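Local coordinates for protein carboxynorspermidine decarboxylase (Campylobacter jejuni subsp. jejuni 81116, PDB 3N29) that probably catalyses the pyridoxal-phosphate-dependent decarboxylation of carboxynorspermidine to norspermidine, at residues R322-R327 and S333-N338; G356-D361 and I370-Q375; D124-I129 and Q148-K153; W101-A106 and I114-P119. All coordinates share one frame; numbering follows the deposited sequence.

Contact 1 of 4, residues R322-R327 and S333-N338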
loop_
_atom_site.group_PDB
_atom_site.type_symbol
_atom_site.label_atom_id
_atom_site.label_comp_id
_atom_site.label_asym_id
_atom_site.label_seq_id
_atom_site.Cartn_x
_atom_site.Cartn_y
_atom_site.Cartn_z
ATOM N N ARG A 322 21.230 -1.506 16.025
ATOM C CA ARG A 322 20.266 -1.148 17.057
ATOM C C ARG A 322 19.498 0.077 16.616
ATOM O O ARG A 322 20.076 0.996 16.083
ATOM C CB ARG A 322 20.921 -0.866 18.417
ATOM C CG ARG A 322 21.882 -1.986 18.922
ATOM C CD ARG A 322 22.526 -1.783 20.319
ATOM N NE ARG A 322 23.140 -0.436 20.374
ATOM C CZ ARG A 322 22.501 0.677 20.774
ATOM N NH1 ARG A 322 21.250 0.636 21.241
ATOM N NH2 ARG A 322 23.121 1.820 20.727
ATOM N N ILE A 323 18.216 0.114 16.914
ATOM C CA ILE A 323 17.384 1.329 16.634
ATOM C C ILE A 323 17.785 2.443 17.613
ATOM O O ILE A 323 17.738 2.268 18.865
ATOM C CB ILE A 323 15.883 1.033 16.739
ATOM C CG1 ILE A 323 15.424 -0.020 15.713
ATOM C CG2 ILE A 323 15.045 2.368 16.713
ATOM C CD1 ILE A 323 14.089 -0.654 16.092
ATOM N N LEU A 324 18.166 3.599 17.065
ATOM C CA LEU A 324 18.429 4.813 17.855
ATOM C C LEU A 324 17.202 5.754 17.867
ATOM O O LEU A 324 16.946 6.355 18.879
ATOM C CB LEU A 324 19.567 5.614 17.272
ATOM C CG LEU A 324 20.919 4.867 17.288
ATOM C CD1 LEU A 324 21.916 5.601 16.348
ATOM C CD2 LEU A 324 21.519 4.701 18.681
ATOM N N ALA A 325 16.461 5.851 16.750
ATOM C CA ALA A 325 15.347 6.780 16.634
ATOM C C ALA A 325 14.496 6.320 15.495
ATOM O O ALA A 325 15.010 5.757 14.512
ATOM C CB ALA A 325 15.797 8.210 16.396
ATOM N N THR A 326 13.205 6.575 15.641
ATOM C CA THR A 326 12.242 6.319 14.565
ATOM C C THR A 326 12.181 7.389 13.529
ATOM O O THR A 326 12.644 8.546 13.694
ATOM C CB THR A 326 10.814 6.096 15.178
ATOM O OG1 THR A 326 10.266 7.340 15.561
ATOM C CG2 THR A 326 10.788 5.120 16.408
ATOM N N ARG A 327 11.589 7.045 12.379
ATOM C CA ARG A 327 11.276 8.026 11.325
ATOM C C ARG A 327 10.501 9.192 11.852
ATOM O O ARG A 327 10.643 10.323 11.340
ATOM C CB ARG A 327 10.403 7.315 10.252
ATOM C CG ARG A 327 9.804 8.143 9.136
ATOM C CD ARG A 327 8.872 7.283 8.300
ATOM N NE ARG A 327 7.990 8.041 7.395
ATOM C CZ ARG A 327 6.746 8.373 7.667
ATOM N NH1 ARG A 327 6.214 8.095 8.834
ATOM N NH2 ARG A 327 6.042 9.003 6.787
ATOM N N SER A 333 17.183 4.966 21.692
ATOM C CA SER A 333 18.390 4.718 22.476
ATOM C C SER A 333 19.514 5.629 22.043
ATOM O O SER A 333 19.381 6.404 21.090
ATOM C CB SER A 333 18.823 3.252 22.331
ATOM O OG SER A 333 19.272 3.000 21.008
ATOM N N ASP A 334 20.625 5.568 22.775
ATOM C CA ASP A 334 21.760 6.399 22.527
ATOM C C ASP A 334 22.865 5.632 21.832
ATOM O O ASP A 334 22.993 4.442 22.047
ATOM C CB ASP A 334 22.287 6.908 23.845
ATOM C CG ASP A 334 21.382 7.936 24.440
ATOM O OD1 ASP A 334 21.362 9.045 23.847
ATOM O OD2 ASP A 334 20.744 7.646 25.484
ATOM N N LEU A 335 23.658 6.351 21.025
ATOM C CA LEU A 335 24.798 5.799 20.342
ATOM C C LEU A 335 25.843 5.356 21.397
ATOM O O LEU A 335 26.066 6.071 22.348
ATOM C CB LEU A 335 25.389 6.845 19.408
ATOM C CG LEU A 335 26.465 6.399 18.421
ATOM C CD1 LEU A 335 25.967 5.220 17.525
ATOM C CD2 LEU A 335 26.900 7.610 17.600
ATOM N N LYS A 336 26.384 4.156 21.262
ATOM C CA LYS A 336 27.478 3.756 22.136
ATOM C C LYS A 336 28.824 4.132 21.527
ATOM O O LYS A 336 28.951 4.514 20.377
ATOM C CB LYS A 336 27.406 2.294 22.477
ATOM C CG LYS A 336 26.096 1.894 23.156
ATOM C CD LYS A 336 26.074 0.397 23.447
ATOM C CE LYS A 336 25.000 0.053 24.470
ATOM N NZ LYS A 336 25.548 -0.837 25.558
ATOM N N GLU A 337 29.835 3.941 22.346
ATOM C CA GLU A 337 31.135 4.491 22.178
ATOM C C GLU A 337 31.765 4.088 20.814
ATOM O O GLU A 337 32.297 4.960 20.082
ATOM C CB GLU A 337 31.975 4.044 23.436
ATOM C CG GLU A 337 31.328 4.519 24.886
ATOM C CD GLU A 337 29.940 3.852 25.382
ATOM O OE1 GLU A 337 29.724 2.617 25.344
ATOM O OE2 GLU A 337 29.064 4.582 25.893
ATOM N N ASN A 338 31.712 2.806 20.467
ATOM C CA ASN A 338 32.395 2.326 19.246
ATOM C C ASN A 338 31.391 2.066 18.086
ATOM O O ASN A 338 31.641 1.267 17.221
ATOM C CB ASN A 338 33.203 1.053 19.524
ATOM C CG ASN A 338 34.392 1.263 20.520
ATOM O OD1 ASN A 338 35.037 2.330 20.594
ATOM N ND2 ASN A 338 34.679 0.221 21.277
#
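R322 reaches from strand 321-325 of the C-terminal sheet domain to the loop leading to strand 340-345. Its CB points toward the loop. The aliphatic part, CB to CD, carries the group out; the polar end does the touching. The chain bends at the CG-CD bond (chi3 -51°), which turns the guanidinium to meet the loop with its edge. NE looks to E339, just beyond the loop segment, in a salt bridge. CZ has S333 OG and D334 O at equal range. R322 NH1 gives a hydrogen bond to S333 OG at 3.1 Å, bent to 145° at the hydrogen. R322 NH2 bonds D334 O at 2.9 Å. The same R322 NH2 lies 3.8 Å from K336 CG.

S333 OG passes the link on by donating to I323 O at 2.7 Å. The backbone adds S333 N to L324 O at 3.1 Å. L324 makes the apolar part: L324 CD2 rests 3.6 Å from L335 N, and L324 CD1 comes 4.2 Å from L335 CD1. L324 and A325 together face E357 in a classic beta bulge.

The hydroxyl of S333 is thus both acceptor and donor. Together with D334 O and the E339 carboxylate it limits how the guanidinium can turn, so a surface loop is held to the strand mostly by polar bonds.

Contact 2 of 4, residues G356-D361 and I370-Q375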
loop_
_atom_site.group_PDB
_atom_site.type_symbol
_atom_site.label_atom_id
_atom_site.label_comp_id
_atom_site.label_asym_id
_atom_site.label_seq_id
_atom_site.Cartn_x
_atom_site.Cartn_y
_atom_site.Cartn_z
ATOM N N GLY A 356 14.363 4.767 9.687
ATOM C CA GLY A 356 14.763 5.120 11.030
ATOM C C GLY A 356 16.256 5.375 11.116
ATOM O O GLY A 356 16.952 5.364 10.089
ATOM N N GLU A 357 16.769 5.667 12.329
ATOM C CA GLU A 357 18.177 5.897 12.557
ATOM C C GLU A 357 18.717 4.712 13.354
ATOM O O GLU A 357 18.081 4.313 14.335
ATOM C CB GLU A 357 18.380 7.166 13.402
ATOM C CG GLU A 357 19.782 7.578 13.443
ATOM C CD GLU A 357 20.044 8.755 14.423
ATOM O OE1 GLU A 357 21.251 8.996 14.764
ATOM O OE2 GLU A 357 19.052 9.371 14.878
ATOM N N TYR A 358 19.798 4.102 12.875
ATOM C CA TYR A 358 20.303 2.875 13.458
ATOM C C TYR A 358 21.803 2.973 13.702
ATOM O O TYR A 358 22.534 3.719 12.990
ATOM C CB TYR A 358 20.058 1.698 12.491
ATOM C CG TYR A 358 18.619 1.398 12.091
ATOM C CD1 TYR A 358 17.947 0.323 12.630
ATOM C CD2 TYR A 358 17.932 2.195 11.154
ATOM C CE1 TYR A 358 16.648 0.023 12.252
ATOM C CE2 TYR A 358 16.583 1.885 10.765
ATOM C CZ TYR A 358 15.962 0.805 11.323
ATOM O OH TYR A 358 14.679 0.482 10.932
ATOM N N ALA A 359 22.251 2.212 14.701
ATOM C CA ALA A 359 23.602 2.168 15.132
ATOM C C ALA A 359 24.164 0.842 14.653
ATOM O O ALA A 359 23.533 -0.212 14.909
ATOM C CB ALA A 359 23.686 2.200 16.647
ATOM N N PHE A 360 25.323 0.927 13.992
ATOM C CA PHE A 360 26.097 -0.232 13.534
ATOM C C PHE A 360 27.482 -0.267 14.215
ATOM O O PHE A 360 27.963 0.785 14.677
ATOM C CB PHE A 360 26.283 -0.165 12.007
ATOM C CG PHE A 360 25.000 -0.253 11.211
ATOM C CD1 PHE A 360 24.589 -1.467 10.649
ATOM C CD2 PHE A 360 24.216 0.870 10.984
ATOM C CE1 PHE A 360 23.437 -1.558 9.865
ATOM C CE2 PHE A 360 23.042 0.768 10.241
ATOM C CZ PHE A 360 22.640 -0.429 9.696
ATOM N N ASP A 361 28.104 -1.461 14.248
ATOM C CA ASP A 361 29.484 -1.680 14.755
ATOM C C ASP A 361 30.599 -1.240 13.823
ATOM O O ASP A 361 31.757 -1.188 14.231
ATOM C CB ASP A 361 29.745 -3.180 14.911
ATOM C CG ASP A 361 29.124 -3.738 16.131
ATOM O OD1 ASP A 361 28.412 -2.995 16.843
ATOM O OD2 ASP A 361 29.374 -4.928 16.410
ATOM N N ILE A 370 21.781 -4.612 3.836
ATOM C CA ILE A 370 20.980 -4.274 5.044
ATOM C C ILE A 370 19.826 -5.273 5.131
ATOM O O ILE A 370 19.069 -5.506 4.133
ATOM C CB ILE A 370 20.412 -2.918 4.955
ATOM C CG1 ILE A 370 21.532 -1.880 4.697
ATOM C CG2 ILE A 370 19.495 -2.631 6.137
ATOM C CD1 ILE A 370 22.404 -1.643 5.998
ATOM N N VAL A 371 19.729 -5.949 6.267
ATOM C CA VAL A 371 18.768 -7.032 6.454
ATOM C C VAL A 371 17.690 -6.550 7.447
ATOM O O VAL A 371 17.939 -6.381 8.673
ATOM C CB VAL A 371 19.484 -8.319 6.946
ATOM C CG1 VAL A 371 18.483 -9.489 7.197
ATOM C CG2 VAL A 371 20.586 -8.692 5.951
ATOM N N PHE A 372 16.513 -6.260 6.929
ATOM C CA PHE A 372 15.349 -5.883 7.736
ATOM C C PHE A 372 14.683 -7.178 8.260
ATOM O O PHE A 372 14.207 -8.062 7.486
ATOM C CB PHE A 372 14.358 -5.038 6.926
ATOM C CG PHE A 372 14.880 -3.677 6.574
ATOM C CD1 PHE A 372 14.925 -2.692 7.523
ATOM C CD2 PHE A 372 15.380 -3.433 5.337
ATOM C CE1 PHE A 372 15.467 -1.399 7.169
ATOM C CE2 PHE A 372 15.955 -2.203 4.984
ATOM C CZ PHE A 372 15.973 -1.189 5.911
ATOM N N LEU A 373 14.612 -7.250 9.577
ATOM C CA LEU A 373 14.212 -8.508 10.260
ATOM C C LEU A 373 12.688 -8.684 10.257
ATOM O O LEU A 373 11.940 -7.704 10.479
ATOM C CB LEU A 373 14.745 -8.512 11.716
ATOM C CG LEU A 373 16.277 -8.522 11.813
ATOM C CD1 LEU A 373 16.696 -8.500 13.341
ATOM C CD2 LEU A 373 16.896 -9.761 11.135
ATOM N N ASP A 374 12.232 -9.925 10.050
ATOM C CA ASP A 374 10.823 -10.305 10.247
ATOM C C ASP A 374 9.906 -9.589 9.322
ATOM O O ASP A 374 8.996 -8.835 9.744
ATOM C CB ASP A 374 10.390 -10.100 11.697
ATOM C CG ASP A 374 9.033 -10.712 11.990
ATOM O OD1 ASP A 374 8.654 -11.695 11.273
ATOM O OD2 ASP A 374 8.378 -10.240 12.983
ATOM N N GLN A 375 10.126 -9.808 8.040
ATOM C CA GLN A 375 9.419 -9.119 7.000
ATOM C C GLN A 375 8.668 -10.012 5.998
ATOM O O GLN A 375 8.483 -9.610 4.841
ATOM C CB GLN A 375 10.367 -8.167 6.272
ATOM C CG GLN A 375 10.944 -7.021 7.155
ATOM C CD GLN A 375 9.925 -6.099 7.666
ATOM O OE1 GLN A 375 10.037 -5.566 8.786
ATOM N NE2 GLN A 375 8.874 -5.981 6.951
#
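F360 and I370 make the apolar part of this contact. The two side chains cross at about a right angle. I370 CD1 lies 3.9 Å from F360 CZ and 4.0 Å from F360 CE1, so one methyl touches the far end of the ring. It comes in obliquely. Both CB atoms point toward the opposite segment. The I370 chain carries CG1 beside the backbone N (chi1 -55°), and its second bend (chi2 -73°) places CD1 at the ring.

The second approach is of a hydroxyl to a ring edge. Y358 OH sits near the plane of the F372 ring, 4.3 Å from F372 CE1. This is a loose van der Waals approach. The hydroxyl has its polar partner in S316 O, to which it is hydrogen-bonded. Within its own segment, I370 CG2 lies over one face of F372, 3.7 Å above the ring plane and offset toward the rim. I370 therefore packs on the F360 and F372 rings, by different methyls.

Strands 354-360 and 369-372 belong to one mixed sheet but are not paired with each other. Their nearest CA atoms, those of F360 and I370, are 10.7 Å apart. Side chains alone bridge that distance, and no hydrogen bond crosses it. The chemistry is that of a buried hydrophobic interior in the C-terminal sheet domain, with the one polar tip, Y358 OH, satisfied by a backbone carbonyl.

Contact 3 of 4, residues D124-I129 and Q148-K153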
loop_
_atom_site.group_PDB
_atom_site.type_symbol
_atom_site.label_atom_id
_atom_site.label_comp_id
_atom_site.label_asym_id
_atom_site.label_seq_id
_atom_site.Cartn_x
_atom_site.Cartn_y
_atom_site.Cartn_z
ATOM N N ASP A 124 -21.938 -12.307 -8.008
ATOM C CA ASP A 124 -21.173 -12.769 -9.180
ATOM C C ASP A 124 -20.088 -13.758 -8.748
ATOM O O ASP A 124 -19.470 -14.462 -9.573
ATOM C CB ASP A 124 -20.656 -11.601 -10.057
ATOM C CG ASP A 124 -19.745 -10.592 -9.298
ATOM O OD1 ASP A 124 -19.426 -10.801 -8.115
ATOM O OD2 ASP A 124 -19.289 -9.580 -9.921
ATOM N N GLU A 125 -19.885 -13.901 -7.458
ATOM C CA GLU A 125 -18.741 -14.689 -7.002
ATOM C C GLU A 125 -19.151 -15.858 -6.125
ATOM O O GLU A 125 -18.327 -16.771 -5.928
ATOM C CB GLU A 125 -17.677 -13.804 -6.259
ATOM C CG GLU A 125 -18.281 -12.866 -5.252
ATOM C CD GLU A 125 -17.289 -12.193 -4.334
ATOM O OE1 GLU A 125 -16.111 -11.899 -4.817
ATOM O OE2 GLU A 125 -17.764 -12.033 -3.139
ATOM N N ILE A 126 -20.379 -15.798 -5.582
ATOM C CA ILE A 126 -20.858 -16.778 -4.607
ATOM C C ILE A 126 -20.831 -18.193 -5.166
ATOM O O ILE A 126 -20.533 -19.137 -4.450
ATOM C CB ILE A 126 -22.278 -16.447 -4.040
ATOM C CG1 ILE A 126 -22.533 -17.339 -2.817
ATOM C CG2 ILE A 126 -23.403 -16.588 -5.095
ATOM C CD1 ILE A 126 -21.511 -17.024 -1.674
ATOM N N GLY A 127 -21.107 -18.327 -6.457
ATOM C CA GLY A 127 -21.090 -19.636 -7.129
ATOM C C GLY A 127 -19.743 -20.314 -7.051
ATOM O O GLY A 127 -19.638 -21.486 -6.662
ATOM N N GLU A 128 -18.704 -19.580 -7.436
ATOM C CA GLU A 128 -17.398 -20.178 -7.461
ATOM C C GLU A 128 -16.886 -20.371 -5.987
ATOM O O GLU A 128 -16.272 -21.399 -5.680
ATOM C CB GLU A 128 -16.440 -19.345 -8.336
ATOM C CG GLU A 128 -15.134 -20.066 -8.554
ATOM C CD GLU A 128 -14.193 -19.360 -9.496
ATOM O OE1 GLU A 128 -13.080 -19.890 -9.682
ATOM O OE2 GLU A 128 -14.560 -18.298 -10.054
ATOM N N ILE A 129 -17.214 -19.431 -5.081
ATOM C CA ILE A 129 -16.830 -19.559 -3.663
ATOM C C ILE A 129 -17.466 -20.806 -3.044
ATOM O O ILE A 129 -16.800 -21.598 -2.336
ATOM C CB ILE A 129 -17.210 -18.290 -2.830
ATOM C CG1 ILE A 129 -16.357 -17.080 -3.250
ATOM C CG2 ILE A 129 -17.071 -18.556 -1.288
ATOM C CD1 ILE A 129 -16.920 -15.675 -2.742
ATOM N N GLN A 148 -28.104 -18.442 1.278
ATOM C CA GLN A 148 -28.399 -19.779 1.792
ATOM C C GLN A 148 -28.681 -20.763 0.641
ATOM O O GLN A 148 -28.119 -21.881 0.597
ATOM C CB GLN A 148 -29.561 -19.676 2.751
ATOM C CG GLN A 148 -30.185 -20.929 3.194
ATOM C CD GLN A 148 -31.075 -20.669 4.381
ATOM O OE1 GLN A 148 -31.641 -19.575 4.562
ATOM N NE2 GLN A 148 -31.133 -21.622 5.235
ATOM N N SER A 149 -29.489 -20.362 -0.320
ATOM C CA SER A 149 -29.904 -21.314 -1.378
ATOM C C SER A 149 -28.808 -21.615 -2.409
ATOM O O SER A 149 -28.931 -22.580 -3.128
ATOM C CB SER A 149 -31.150 -20.829 -2.102
ATOM O OG SER A 149 -30.799 -19.830 -3.039
ATOM N N LYS A 150 -27.737 -20.814 -2.461
ATOM C CA LYS A 150 -26.621 -21.071 -3.363
ATOM C C LYS A 150 -25.473 -21.761 -2.620
ATOM O O LYS A 150 -24.419 -22.017 -3.196
ATOM C CB LYS A 150 -26.115 -19.760 -3.968
ATOM C CG LYS A 150 -27.198 -18.922 -4.623
ATOM C CD LYS A 150 -27.495 -19.406 -6.045
ATOM C CE LYS A 150 -27.696 -18.217 -7.050
ATOM N NZ LYS A 150 -29.103 -18.086 -7.552
ATOM N N THR A 151 -25.653 -22.045 -1.339
ATOM C CA THR A 151 -24.575 -22.621 -0.536
ATOM C C THR A 151 -25.005 -23.922 0.179
ATOM O O THR A 151 -24.571 -24.189 1.304
ATOM C CB THR A 151 -24.024 -21.584 0.484
ATOM O OG1 THR A 151 -25.096 -21.087 1.311
ATOM C CG2 THR A 151 -23.352 -20.410 -0.235
ATOM N N GLN A 152 -25.844 -24.730 -0.465
ATOM C CA GLN A 152 -26.417 -25.894 0.209
ATOM C C GLN A 152 -25.407 -26.995 0.490
ATOM O O GLN A 152 -25.593 -27.783 1.397
ATOM C CB GLN A 152 -27.646 -26.405 -0.546
ATOM C CG GLN A 152 -28.856 -25.466 -0.344
ATOM C CD GLN A 152 -30.034 -25.796 -1.212
ATOM O OE1 GLN A 152 -30.367 -25.050 -2.138
ATOM N NE2 GLN A 152 -30.684 -26.911 -0.923
ATOM N N LYS A 153 -24.321 -27.027 -0.243
ATOM C CA LYS A 153 -23.320 -28.086 -0.062
ATOM C C LYS A 153 -22.175 -27.649 0.852
ATOM O O LYS A 153 -21.239 -28.397 1.092
ATOM C CB LYS A 153 -22.827 -28.541 -1.443
ATOM C CG LYS A 153 -23.906 -29.382 -2.182
ATOM C CD LYS A 153 -23.450 -29.884 -3.555
ATOM C CE LYS A 153 -24.515 -30.773 -4.208
ATOM N NZ LYS A 153 -24.080 -31.144 -5.583
#
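I126 and T151 meet with no flat group between them: no ring, amide, carboxylate or guanidinium supplies a face or an edge here. The touching is between two beta-branched side chains, through their carbon atoms, and they cross at about a right angle. T151 CG2 lies 4.1 Å from both I126 CG1 and I126 CD1, so a single methyl rests against one arm of the isoleucine. That arm is in place because CG1 stands opposite the backbone N (chi1 -167°). The other branch, I126 CG2, comes to 4.3 Å from K150 CB. K150 starts toward the helix, then its chain leads off, and its charged end takes no part.

T151 OG1 makes a hydrogen bond with F147 O. Its side chain also packs on I136 and F138 of strand 135-138. On helix 123-132, D124 and E125 form salt bridges with R390 of the second subunit.

The contact joins this helix to the loop between helix 141-147 and strand 155-159, in successive beta/alpha units of the barrel. With no hydrogen bond across, it is van der Waals packing of aliphatic carbons, buried at I126 and T151, and probably gains from keeping water away from them. The threonine hydroxyl is satisfied by F147 O, at the end of helix 141-147.

Contact 4 of 4, residues W101-A106 and I114-P119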
loop_
_atom_site.group_PDB
_atom_site.type_symbol
_atom_site.label_atom_id
_atom_site.label_comp_id
_atom_site.label_asym_id
_atom_site.label_seq_id
_atom_site.Cartn_x
_atom_site.Cartn_y
_atom_site.Cartn_z
ATOM N N TRP A 101 -10.618 -14.558 -4.506
ATOM C CA TRP A 101 -9.241 -14.638 -4.891
ATOM C C TRP A 101 -8.425 -15.446 -3.860
ATOM O O TRP A 101 -7.571 -16.272 -4.268
ATOM C CB TRP A 101 -8.647 -13.248 -5.158
ATOM C CG TRP A 101 -9.083 -12.618 -6.435
ATOM C CD1 TRP A 101 -9.988 -13.100 -7.339
ATOM C CD2 TRP A 101 -8.634 -11.364 -6.969
ATOM N NE1 TRP A 101 -10.136 -12.224 -8.374
ATOM C CE2 TRP A 101 -9.328 -11.147 -8.159
ATOM C CE3 TRP A 101 -7.756 -10.392 -6.517
ATOM C CZ2 TRP A 101 -9.132 -10.021 -8.951
ATOM C CZ3 TRP A 101 -7.536 -9.315 -7.291
ATOM C CH2 TRP A 101 -8.213 -9.128 -8.516
ATOM N N GLU A 102 -8.664 -15.269 -2.557
ATOM C CA GLU A 102 -7.942 -16.048 -1.576
ATOM C C GLU A 102 -8.353 -17.534 -1.651
ATOM O O GLU A 102 -7.497 -18.382 -1.537
ATOM C CB GLU A 102 -8.095 -15.527 -0.142
ATOM C CG GLU A 102 -7.198 -14.341 0.162
ATOM C CD GLU A 102 -7.213 -13.850 1.583
ATOM O OE1 GLU A 102 -8.017 -14.350 2.391
ATOM O OE2 GLU A 102 -6.428 -12.907 1.911
ATOM N N ALA A 103 -9.642 -17.814 -1.871
ATOM C CA ALA A 103 -10.144 -19.214 -1.993
ATOM C C ALA A 103 -9.486 -19.880 -3.186
ATOM O O ALA A 103 -9.015 -21.033 -3.093
ATOM C CB ALA A 103 -11.659 -19.242 -2.090
ATOM N N LYS A 104 -9.465 -19.205 -4.330
ATOM C CA LYS A 104 -8.733 -19.775 -5.516
ATOM C C LYS A 104 -7.261 -20.025 -5.261
ATOM O O LYS A 104 -6.723 -21.020 -5.740
ATOM C CB LYS A 104 -8.875 -18.897 -6.760
ATOM C CG LYS A 104 -10.317 -18.903 -7.334
ATOM C CD LYS A 104 -10.579 -17.772 -8.299
ATOM C CE LYS A 104 -9.736 -17.840 -9.529
ATOM N NZ LYS A 104 -10.208 -18.891 -10.362
ATOM N N PHE A 105 -6.592 -19.138 -4.532
ATOM C CA PHE A 105 -5.167 -19.306 -4.170
ATOM C C PHE A 105 -4.961 -20.540 -3.256
ATOM O O PHE A 105 -4.075 -21.399 -3.483
ATOM C CB PHE A 105 -4.714 -18.033 -3.454
ATOM C CG PHE A 105 -3.281 -17.951 -3.202
ATOM C CD1 PHE A 105 -2.441 -17.433 -4.147
ATOM C CD2 PHE A 105 -2.759 -18.424 -2.006
ATOM C CE1 PHE A 105 -1.068 -17.322 -3.890
ATOM C CE2 PHE A 105 -1.399 -18.384 -1.733
ATOM C CZ PHE A 105 -0.533 -17.809 -2.707
ATOM N N ALA A 106 -5.800 -20.637 -2.235
ATOM C CA ALA A 106 -5.861 -21.813 -1.369
ATOM C C ALA A 106 -6.056 -23.092 -2.170
ATOM O O ALA A 106 -5.273 -24.058 -2.024
ATOM C CB ALA A 106 -7.035 -21.638 -0.342
ATOM N N ILE A 114 -10.804 -25.335 2.788
ATOM C CA ILE A 114 -10.964 -23.940 2.471
ATOM C C ILE A 114 -12.137 -23.364 3.250
ATOM O O ILE A 114 -13.215 -23.839 3.121
ATOM C CB ILE A 114 -11.214 -23.756 0.988
ATOM C CG1 ILE A 114 -10.020 -24.208 0.165
ATOM C CG2 ILE A 114 -11.582 -22.359 0.697
ATOM C CD1 ILE A 114 -10.212 -24.043 -1.228
ATOM N N HIS A 115 -11.873 -22.345 4.038
ATOM C CA HIS A 115 -12.853 -21.675 4.854
ATOM C C HIS A 115 -12.906 -20.202 4.464
ATOM O O HIS A 115 -11.968 -19.486 4.651
ATOM C CB HIS A 115 -12.460 -21.780 6.303
ATOM C CG HIS A 115 -12.419 -23.179 6.815
ATOM N ND1 HIS A 115 -13.196 -23.611 7.854
ATOM C CD2 HIS A 115 -11.712 -24.251 6.413
ATOM C CE1 HIS A 115 -12.962 -24.883 8.078
ATOM N NE2 HIS A 115 -12.061 -25.293 7.223
ATOM N N THR A 116 -14.056 -19.769 4.021
ATOM C CA THR A 116 -14.241 -18.426 3.504
ATOM C C THR A 116 -15.201 -17.580 4.340
ATOM O O THR A 116 -16.258 -18.018 4.718
ATOM C CB THR A 116 -14.710 -18.476 2.065
ATOM O OG1 THR A 116 -13.902 -19.371 1.319
ATOM C CG2 THR A 116 -14.680 -17.130 1.448
ATOM N N TYR A 117 -14.793 -16.357 4.618
ATOM C CA TYR A 117 -15.555 -15.429 5.399
ATOM C C TYR A 117 -15.370 -14.114 4.676
ATOM O O TYR A 117 -14.232 -13.751 4.323
ATOM C CB TYR A 117 -14.979 -15.248 6.833
ATOM C CG TYR A 117 -15.438 -13.928 7.375
ATOM C CD1 TYR A 117 -16.787 -13.724 7.731
ATOM C CD2 TYR A 117 -14.553 -12.838 7.440
ATOM C CE1 TYR A 117 -17.233 -12.480 8.191
ATOM C CE2 TYR A 117 -14.993 -11.565 7.854
ATOM C CZ TYR A 117 -16.332 -11.382 8.211
ATOM O OH TYR A 117 -16.704 -10.125 8.620
ATOM N N SER A 118 -16.443 -13.371 4.518
ATOM C CA SER A 118 -16.325 -12.020 3.981
ATOM C C SER A 118 -17.361 -11.127 4.615
ATOM O O SER A 118 -18.460 -11.565 4.833
ATOM C CB SER A 118 -16.579 -12.030 2.513
ATOM O OG SER A 118 -16.599 -10.725 2.043
ATOM N N PRO A 119 -17.014 -9.867 4.883
ATOM C CA PRO A 119 -18.101 -8.939 5.304
ATOM C C PRO A 119 -19.121 -8.633 4.242
ATOM O O PRO A 119 -20.149 -8.098 4.564
ATOM C CB PRO A 119 -17.343 -7.640 5.668
ATOM C CG PRO A 119 -15.897 -7.995 5.612
ATOM C CD PRO A 119 -15.682 -9.240 4.877
#
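I114 faces helix 100-109 and sets its CG2 against A103 and its CG1 arm against A106. The helix and strand 113-118 run antiparallel, at 174° between their directions, with axes 8.9 Å apart at closest. Both alanine CB atoms point toward the strand, and I114 CB points back at the helix. I114 CG1 lies beside the backbone N (chi1 -64°) and CG2 on the carbonyl side. This sets I114 CG1 4.0 Å from A106 CB and I114 CG2 4.2 Å from A103 CB. The CG1 arm is extended, and I114 CD1 comes within 3.7 Å of A103 O.

T116, two residues on, brings T116 OG1 to 4.1 Å from A103 CB. This is packing against a methyl; the hydroxyl has its polar partner in S133 OG. Small alanines on the helix thus meet a branched side chain on the strand, and no hydrogen bond crosses.

The pair belongs to the crossover of strand 94-97, helix 100-109 and strand 113-118 in the beta/alpha barrel. A106 also touches C95 and C97 of the preceding strand, and A103 packs on L132 of the next helix, 123-132. The second subunit also meets helix 100-109. Y411 of the second subunit makes a cation-pi contact with K104, and Y414 of the same subunit meets the F105 ring edge-to-face.

In the fold
Contacts 4, 3, 1 and 2 follow in that order along the chain. Contacts 3 and 4 lie on the beta/alpha barrel, with centres about 13 Å apart. They touch through the K104-E128 salt bridge and through I129 against T116, and both reach the second subunit. Contacts 1 and 2 lie in the sheet domain, about 11 Å apart between centres. They share the antiparallel pair of strands 321-325 and 354-360, joined by probable backbone bonds of L324 and A325 with E357. The two groups are on opposite sides of the chain's centre, with contacts 1 and 3 about 55 Å apart between centres. One pair thus lies in the barrel part, beside the second subunit, and the other in the sheet part.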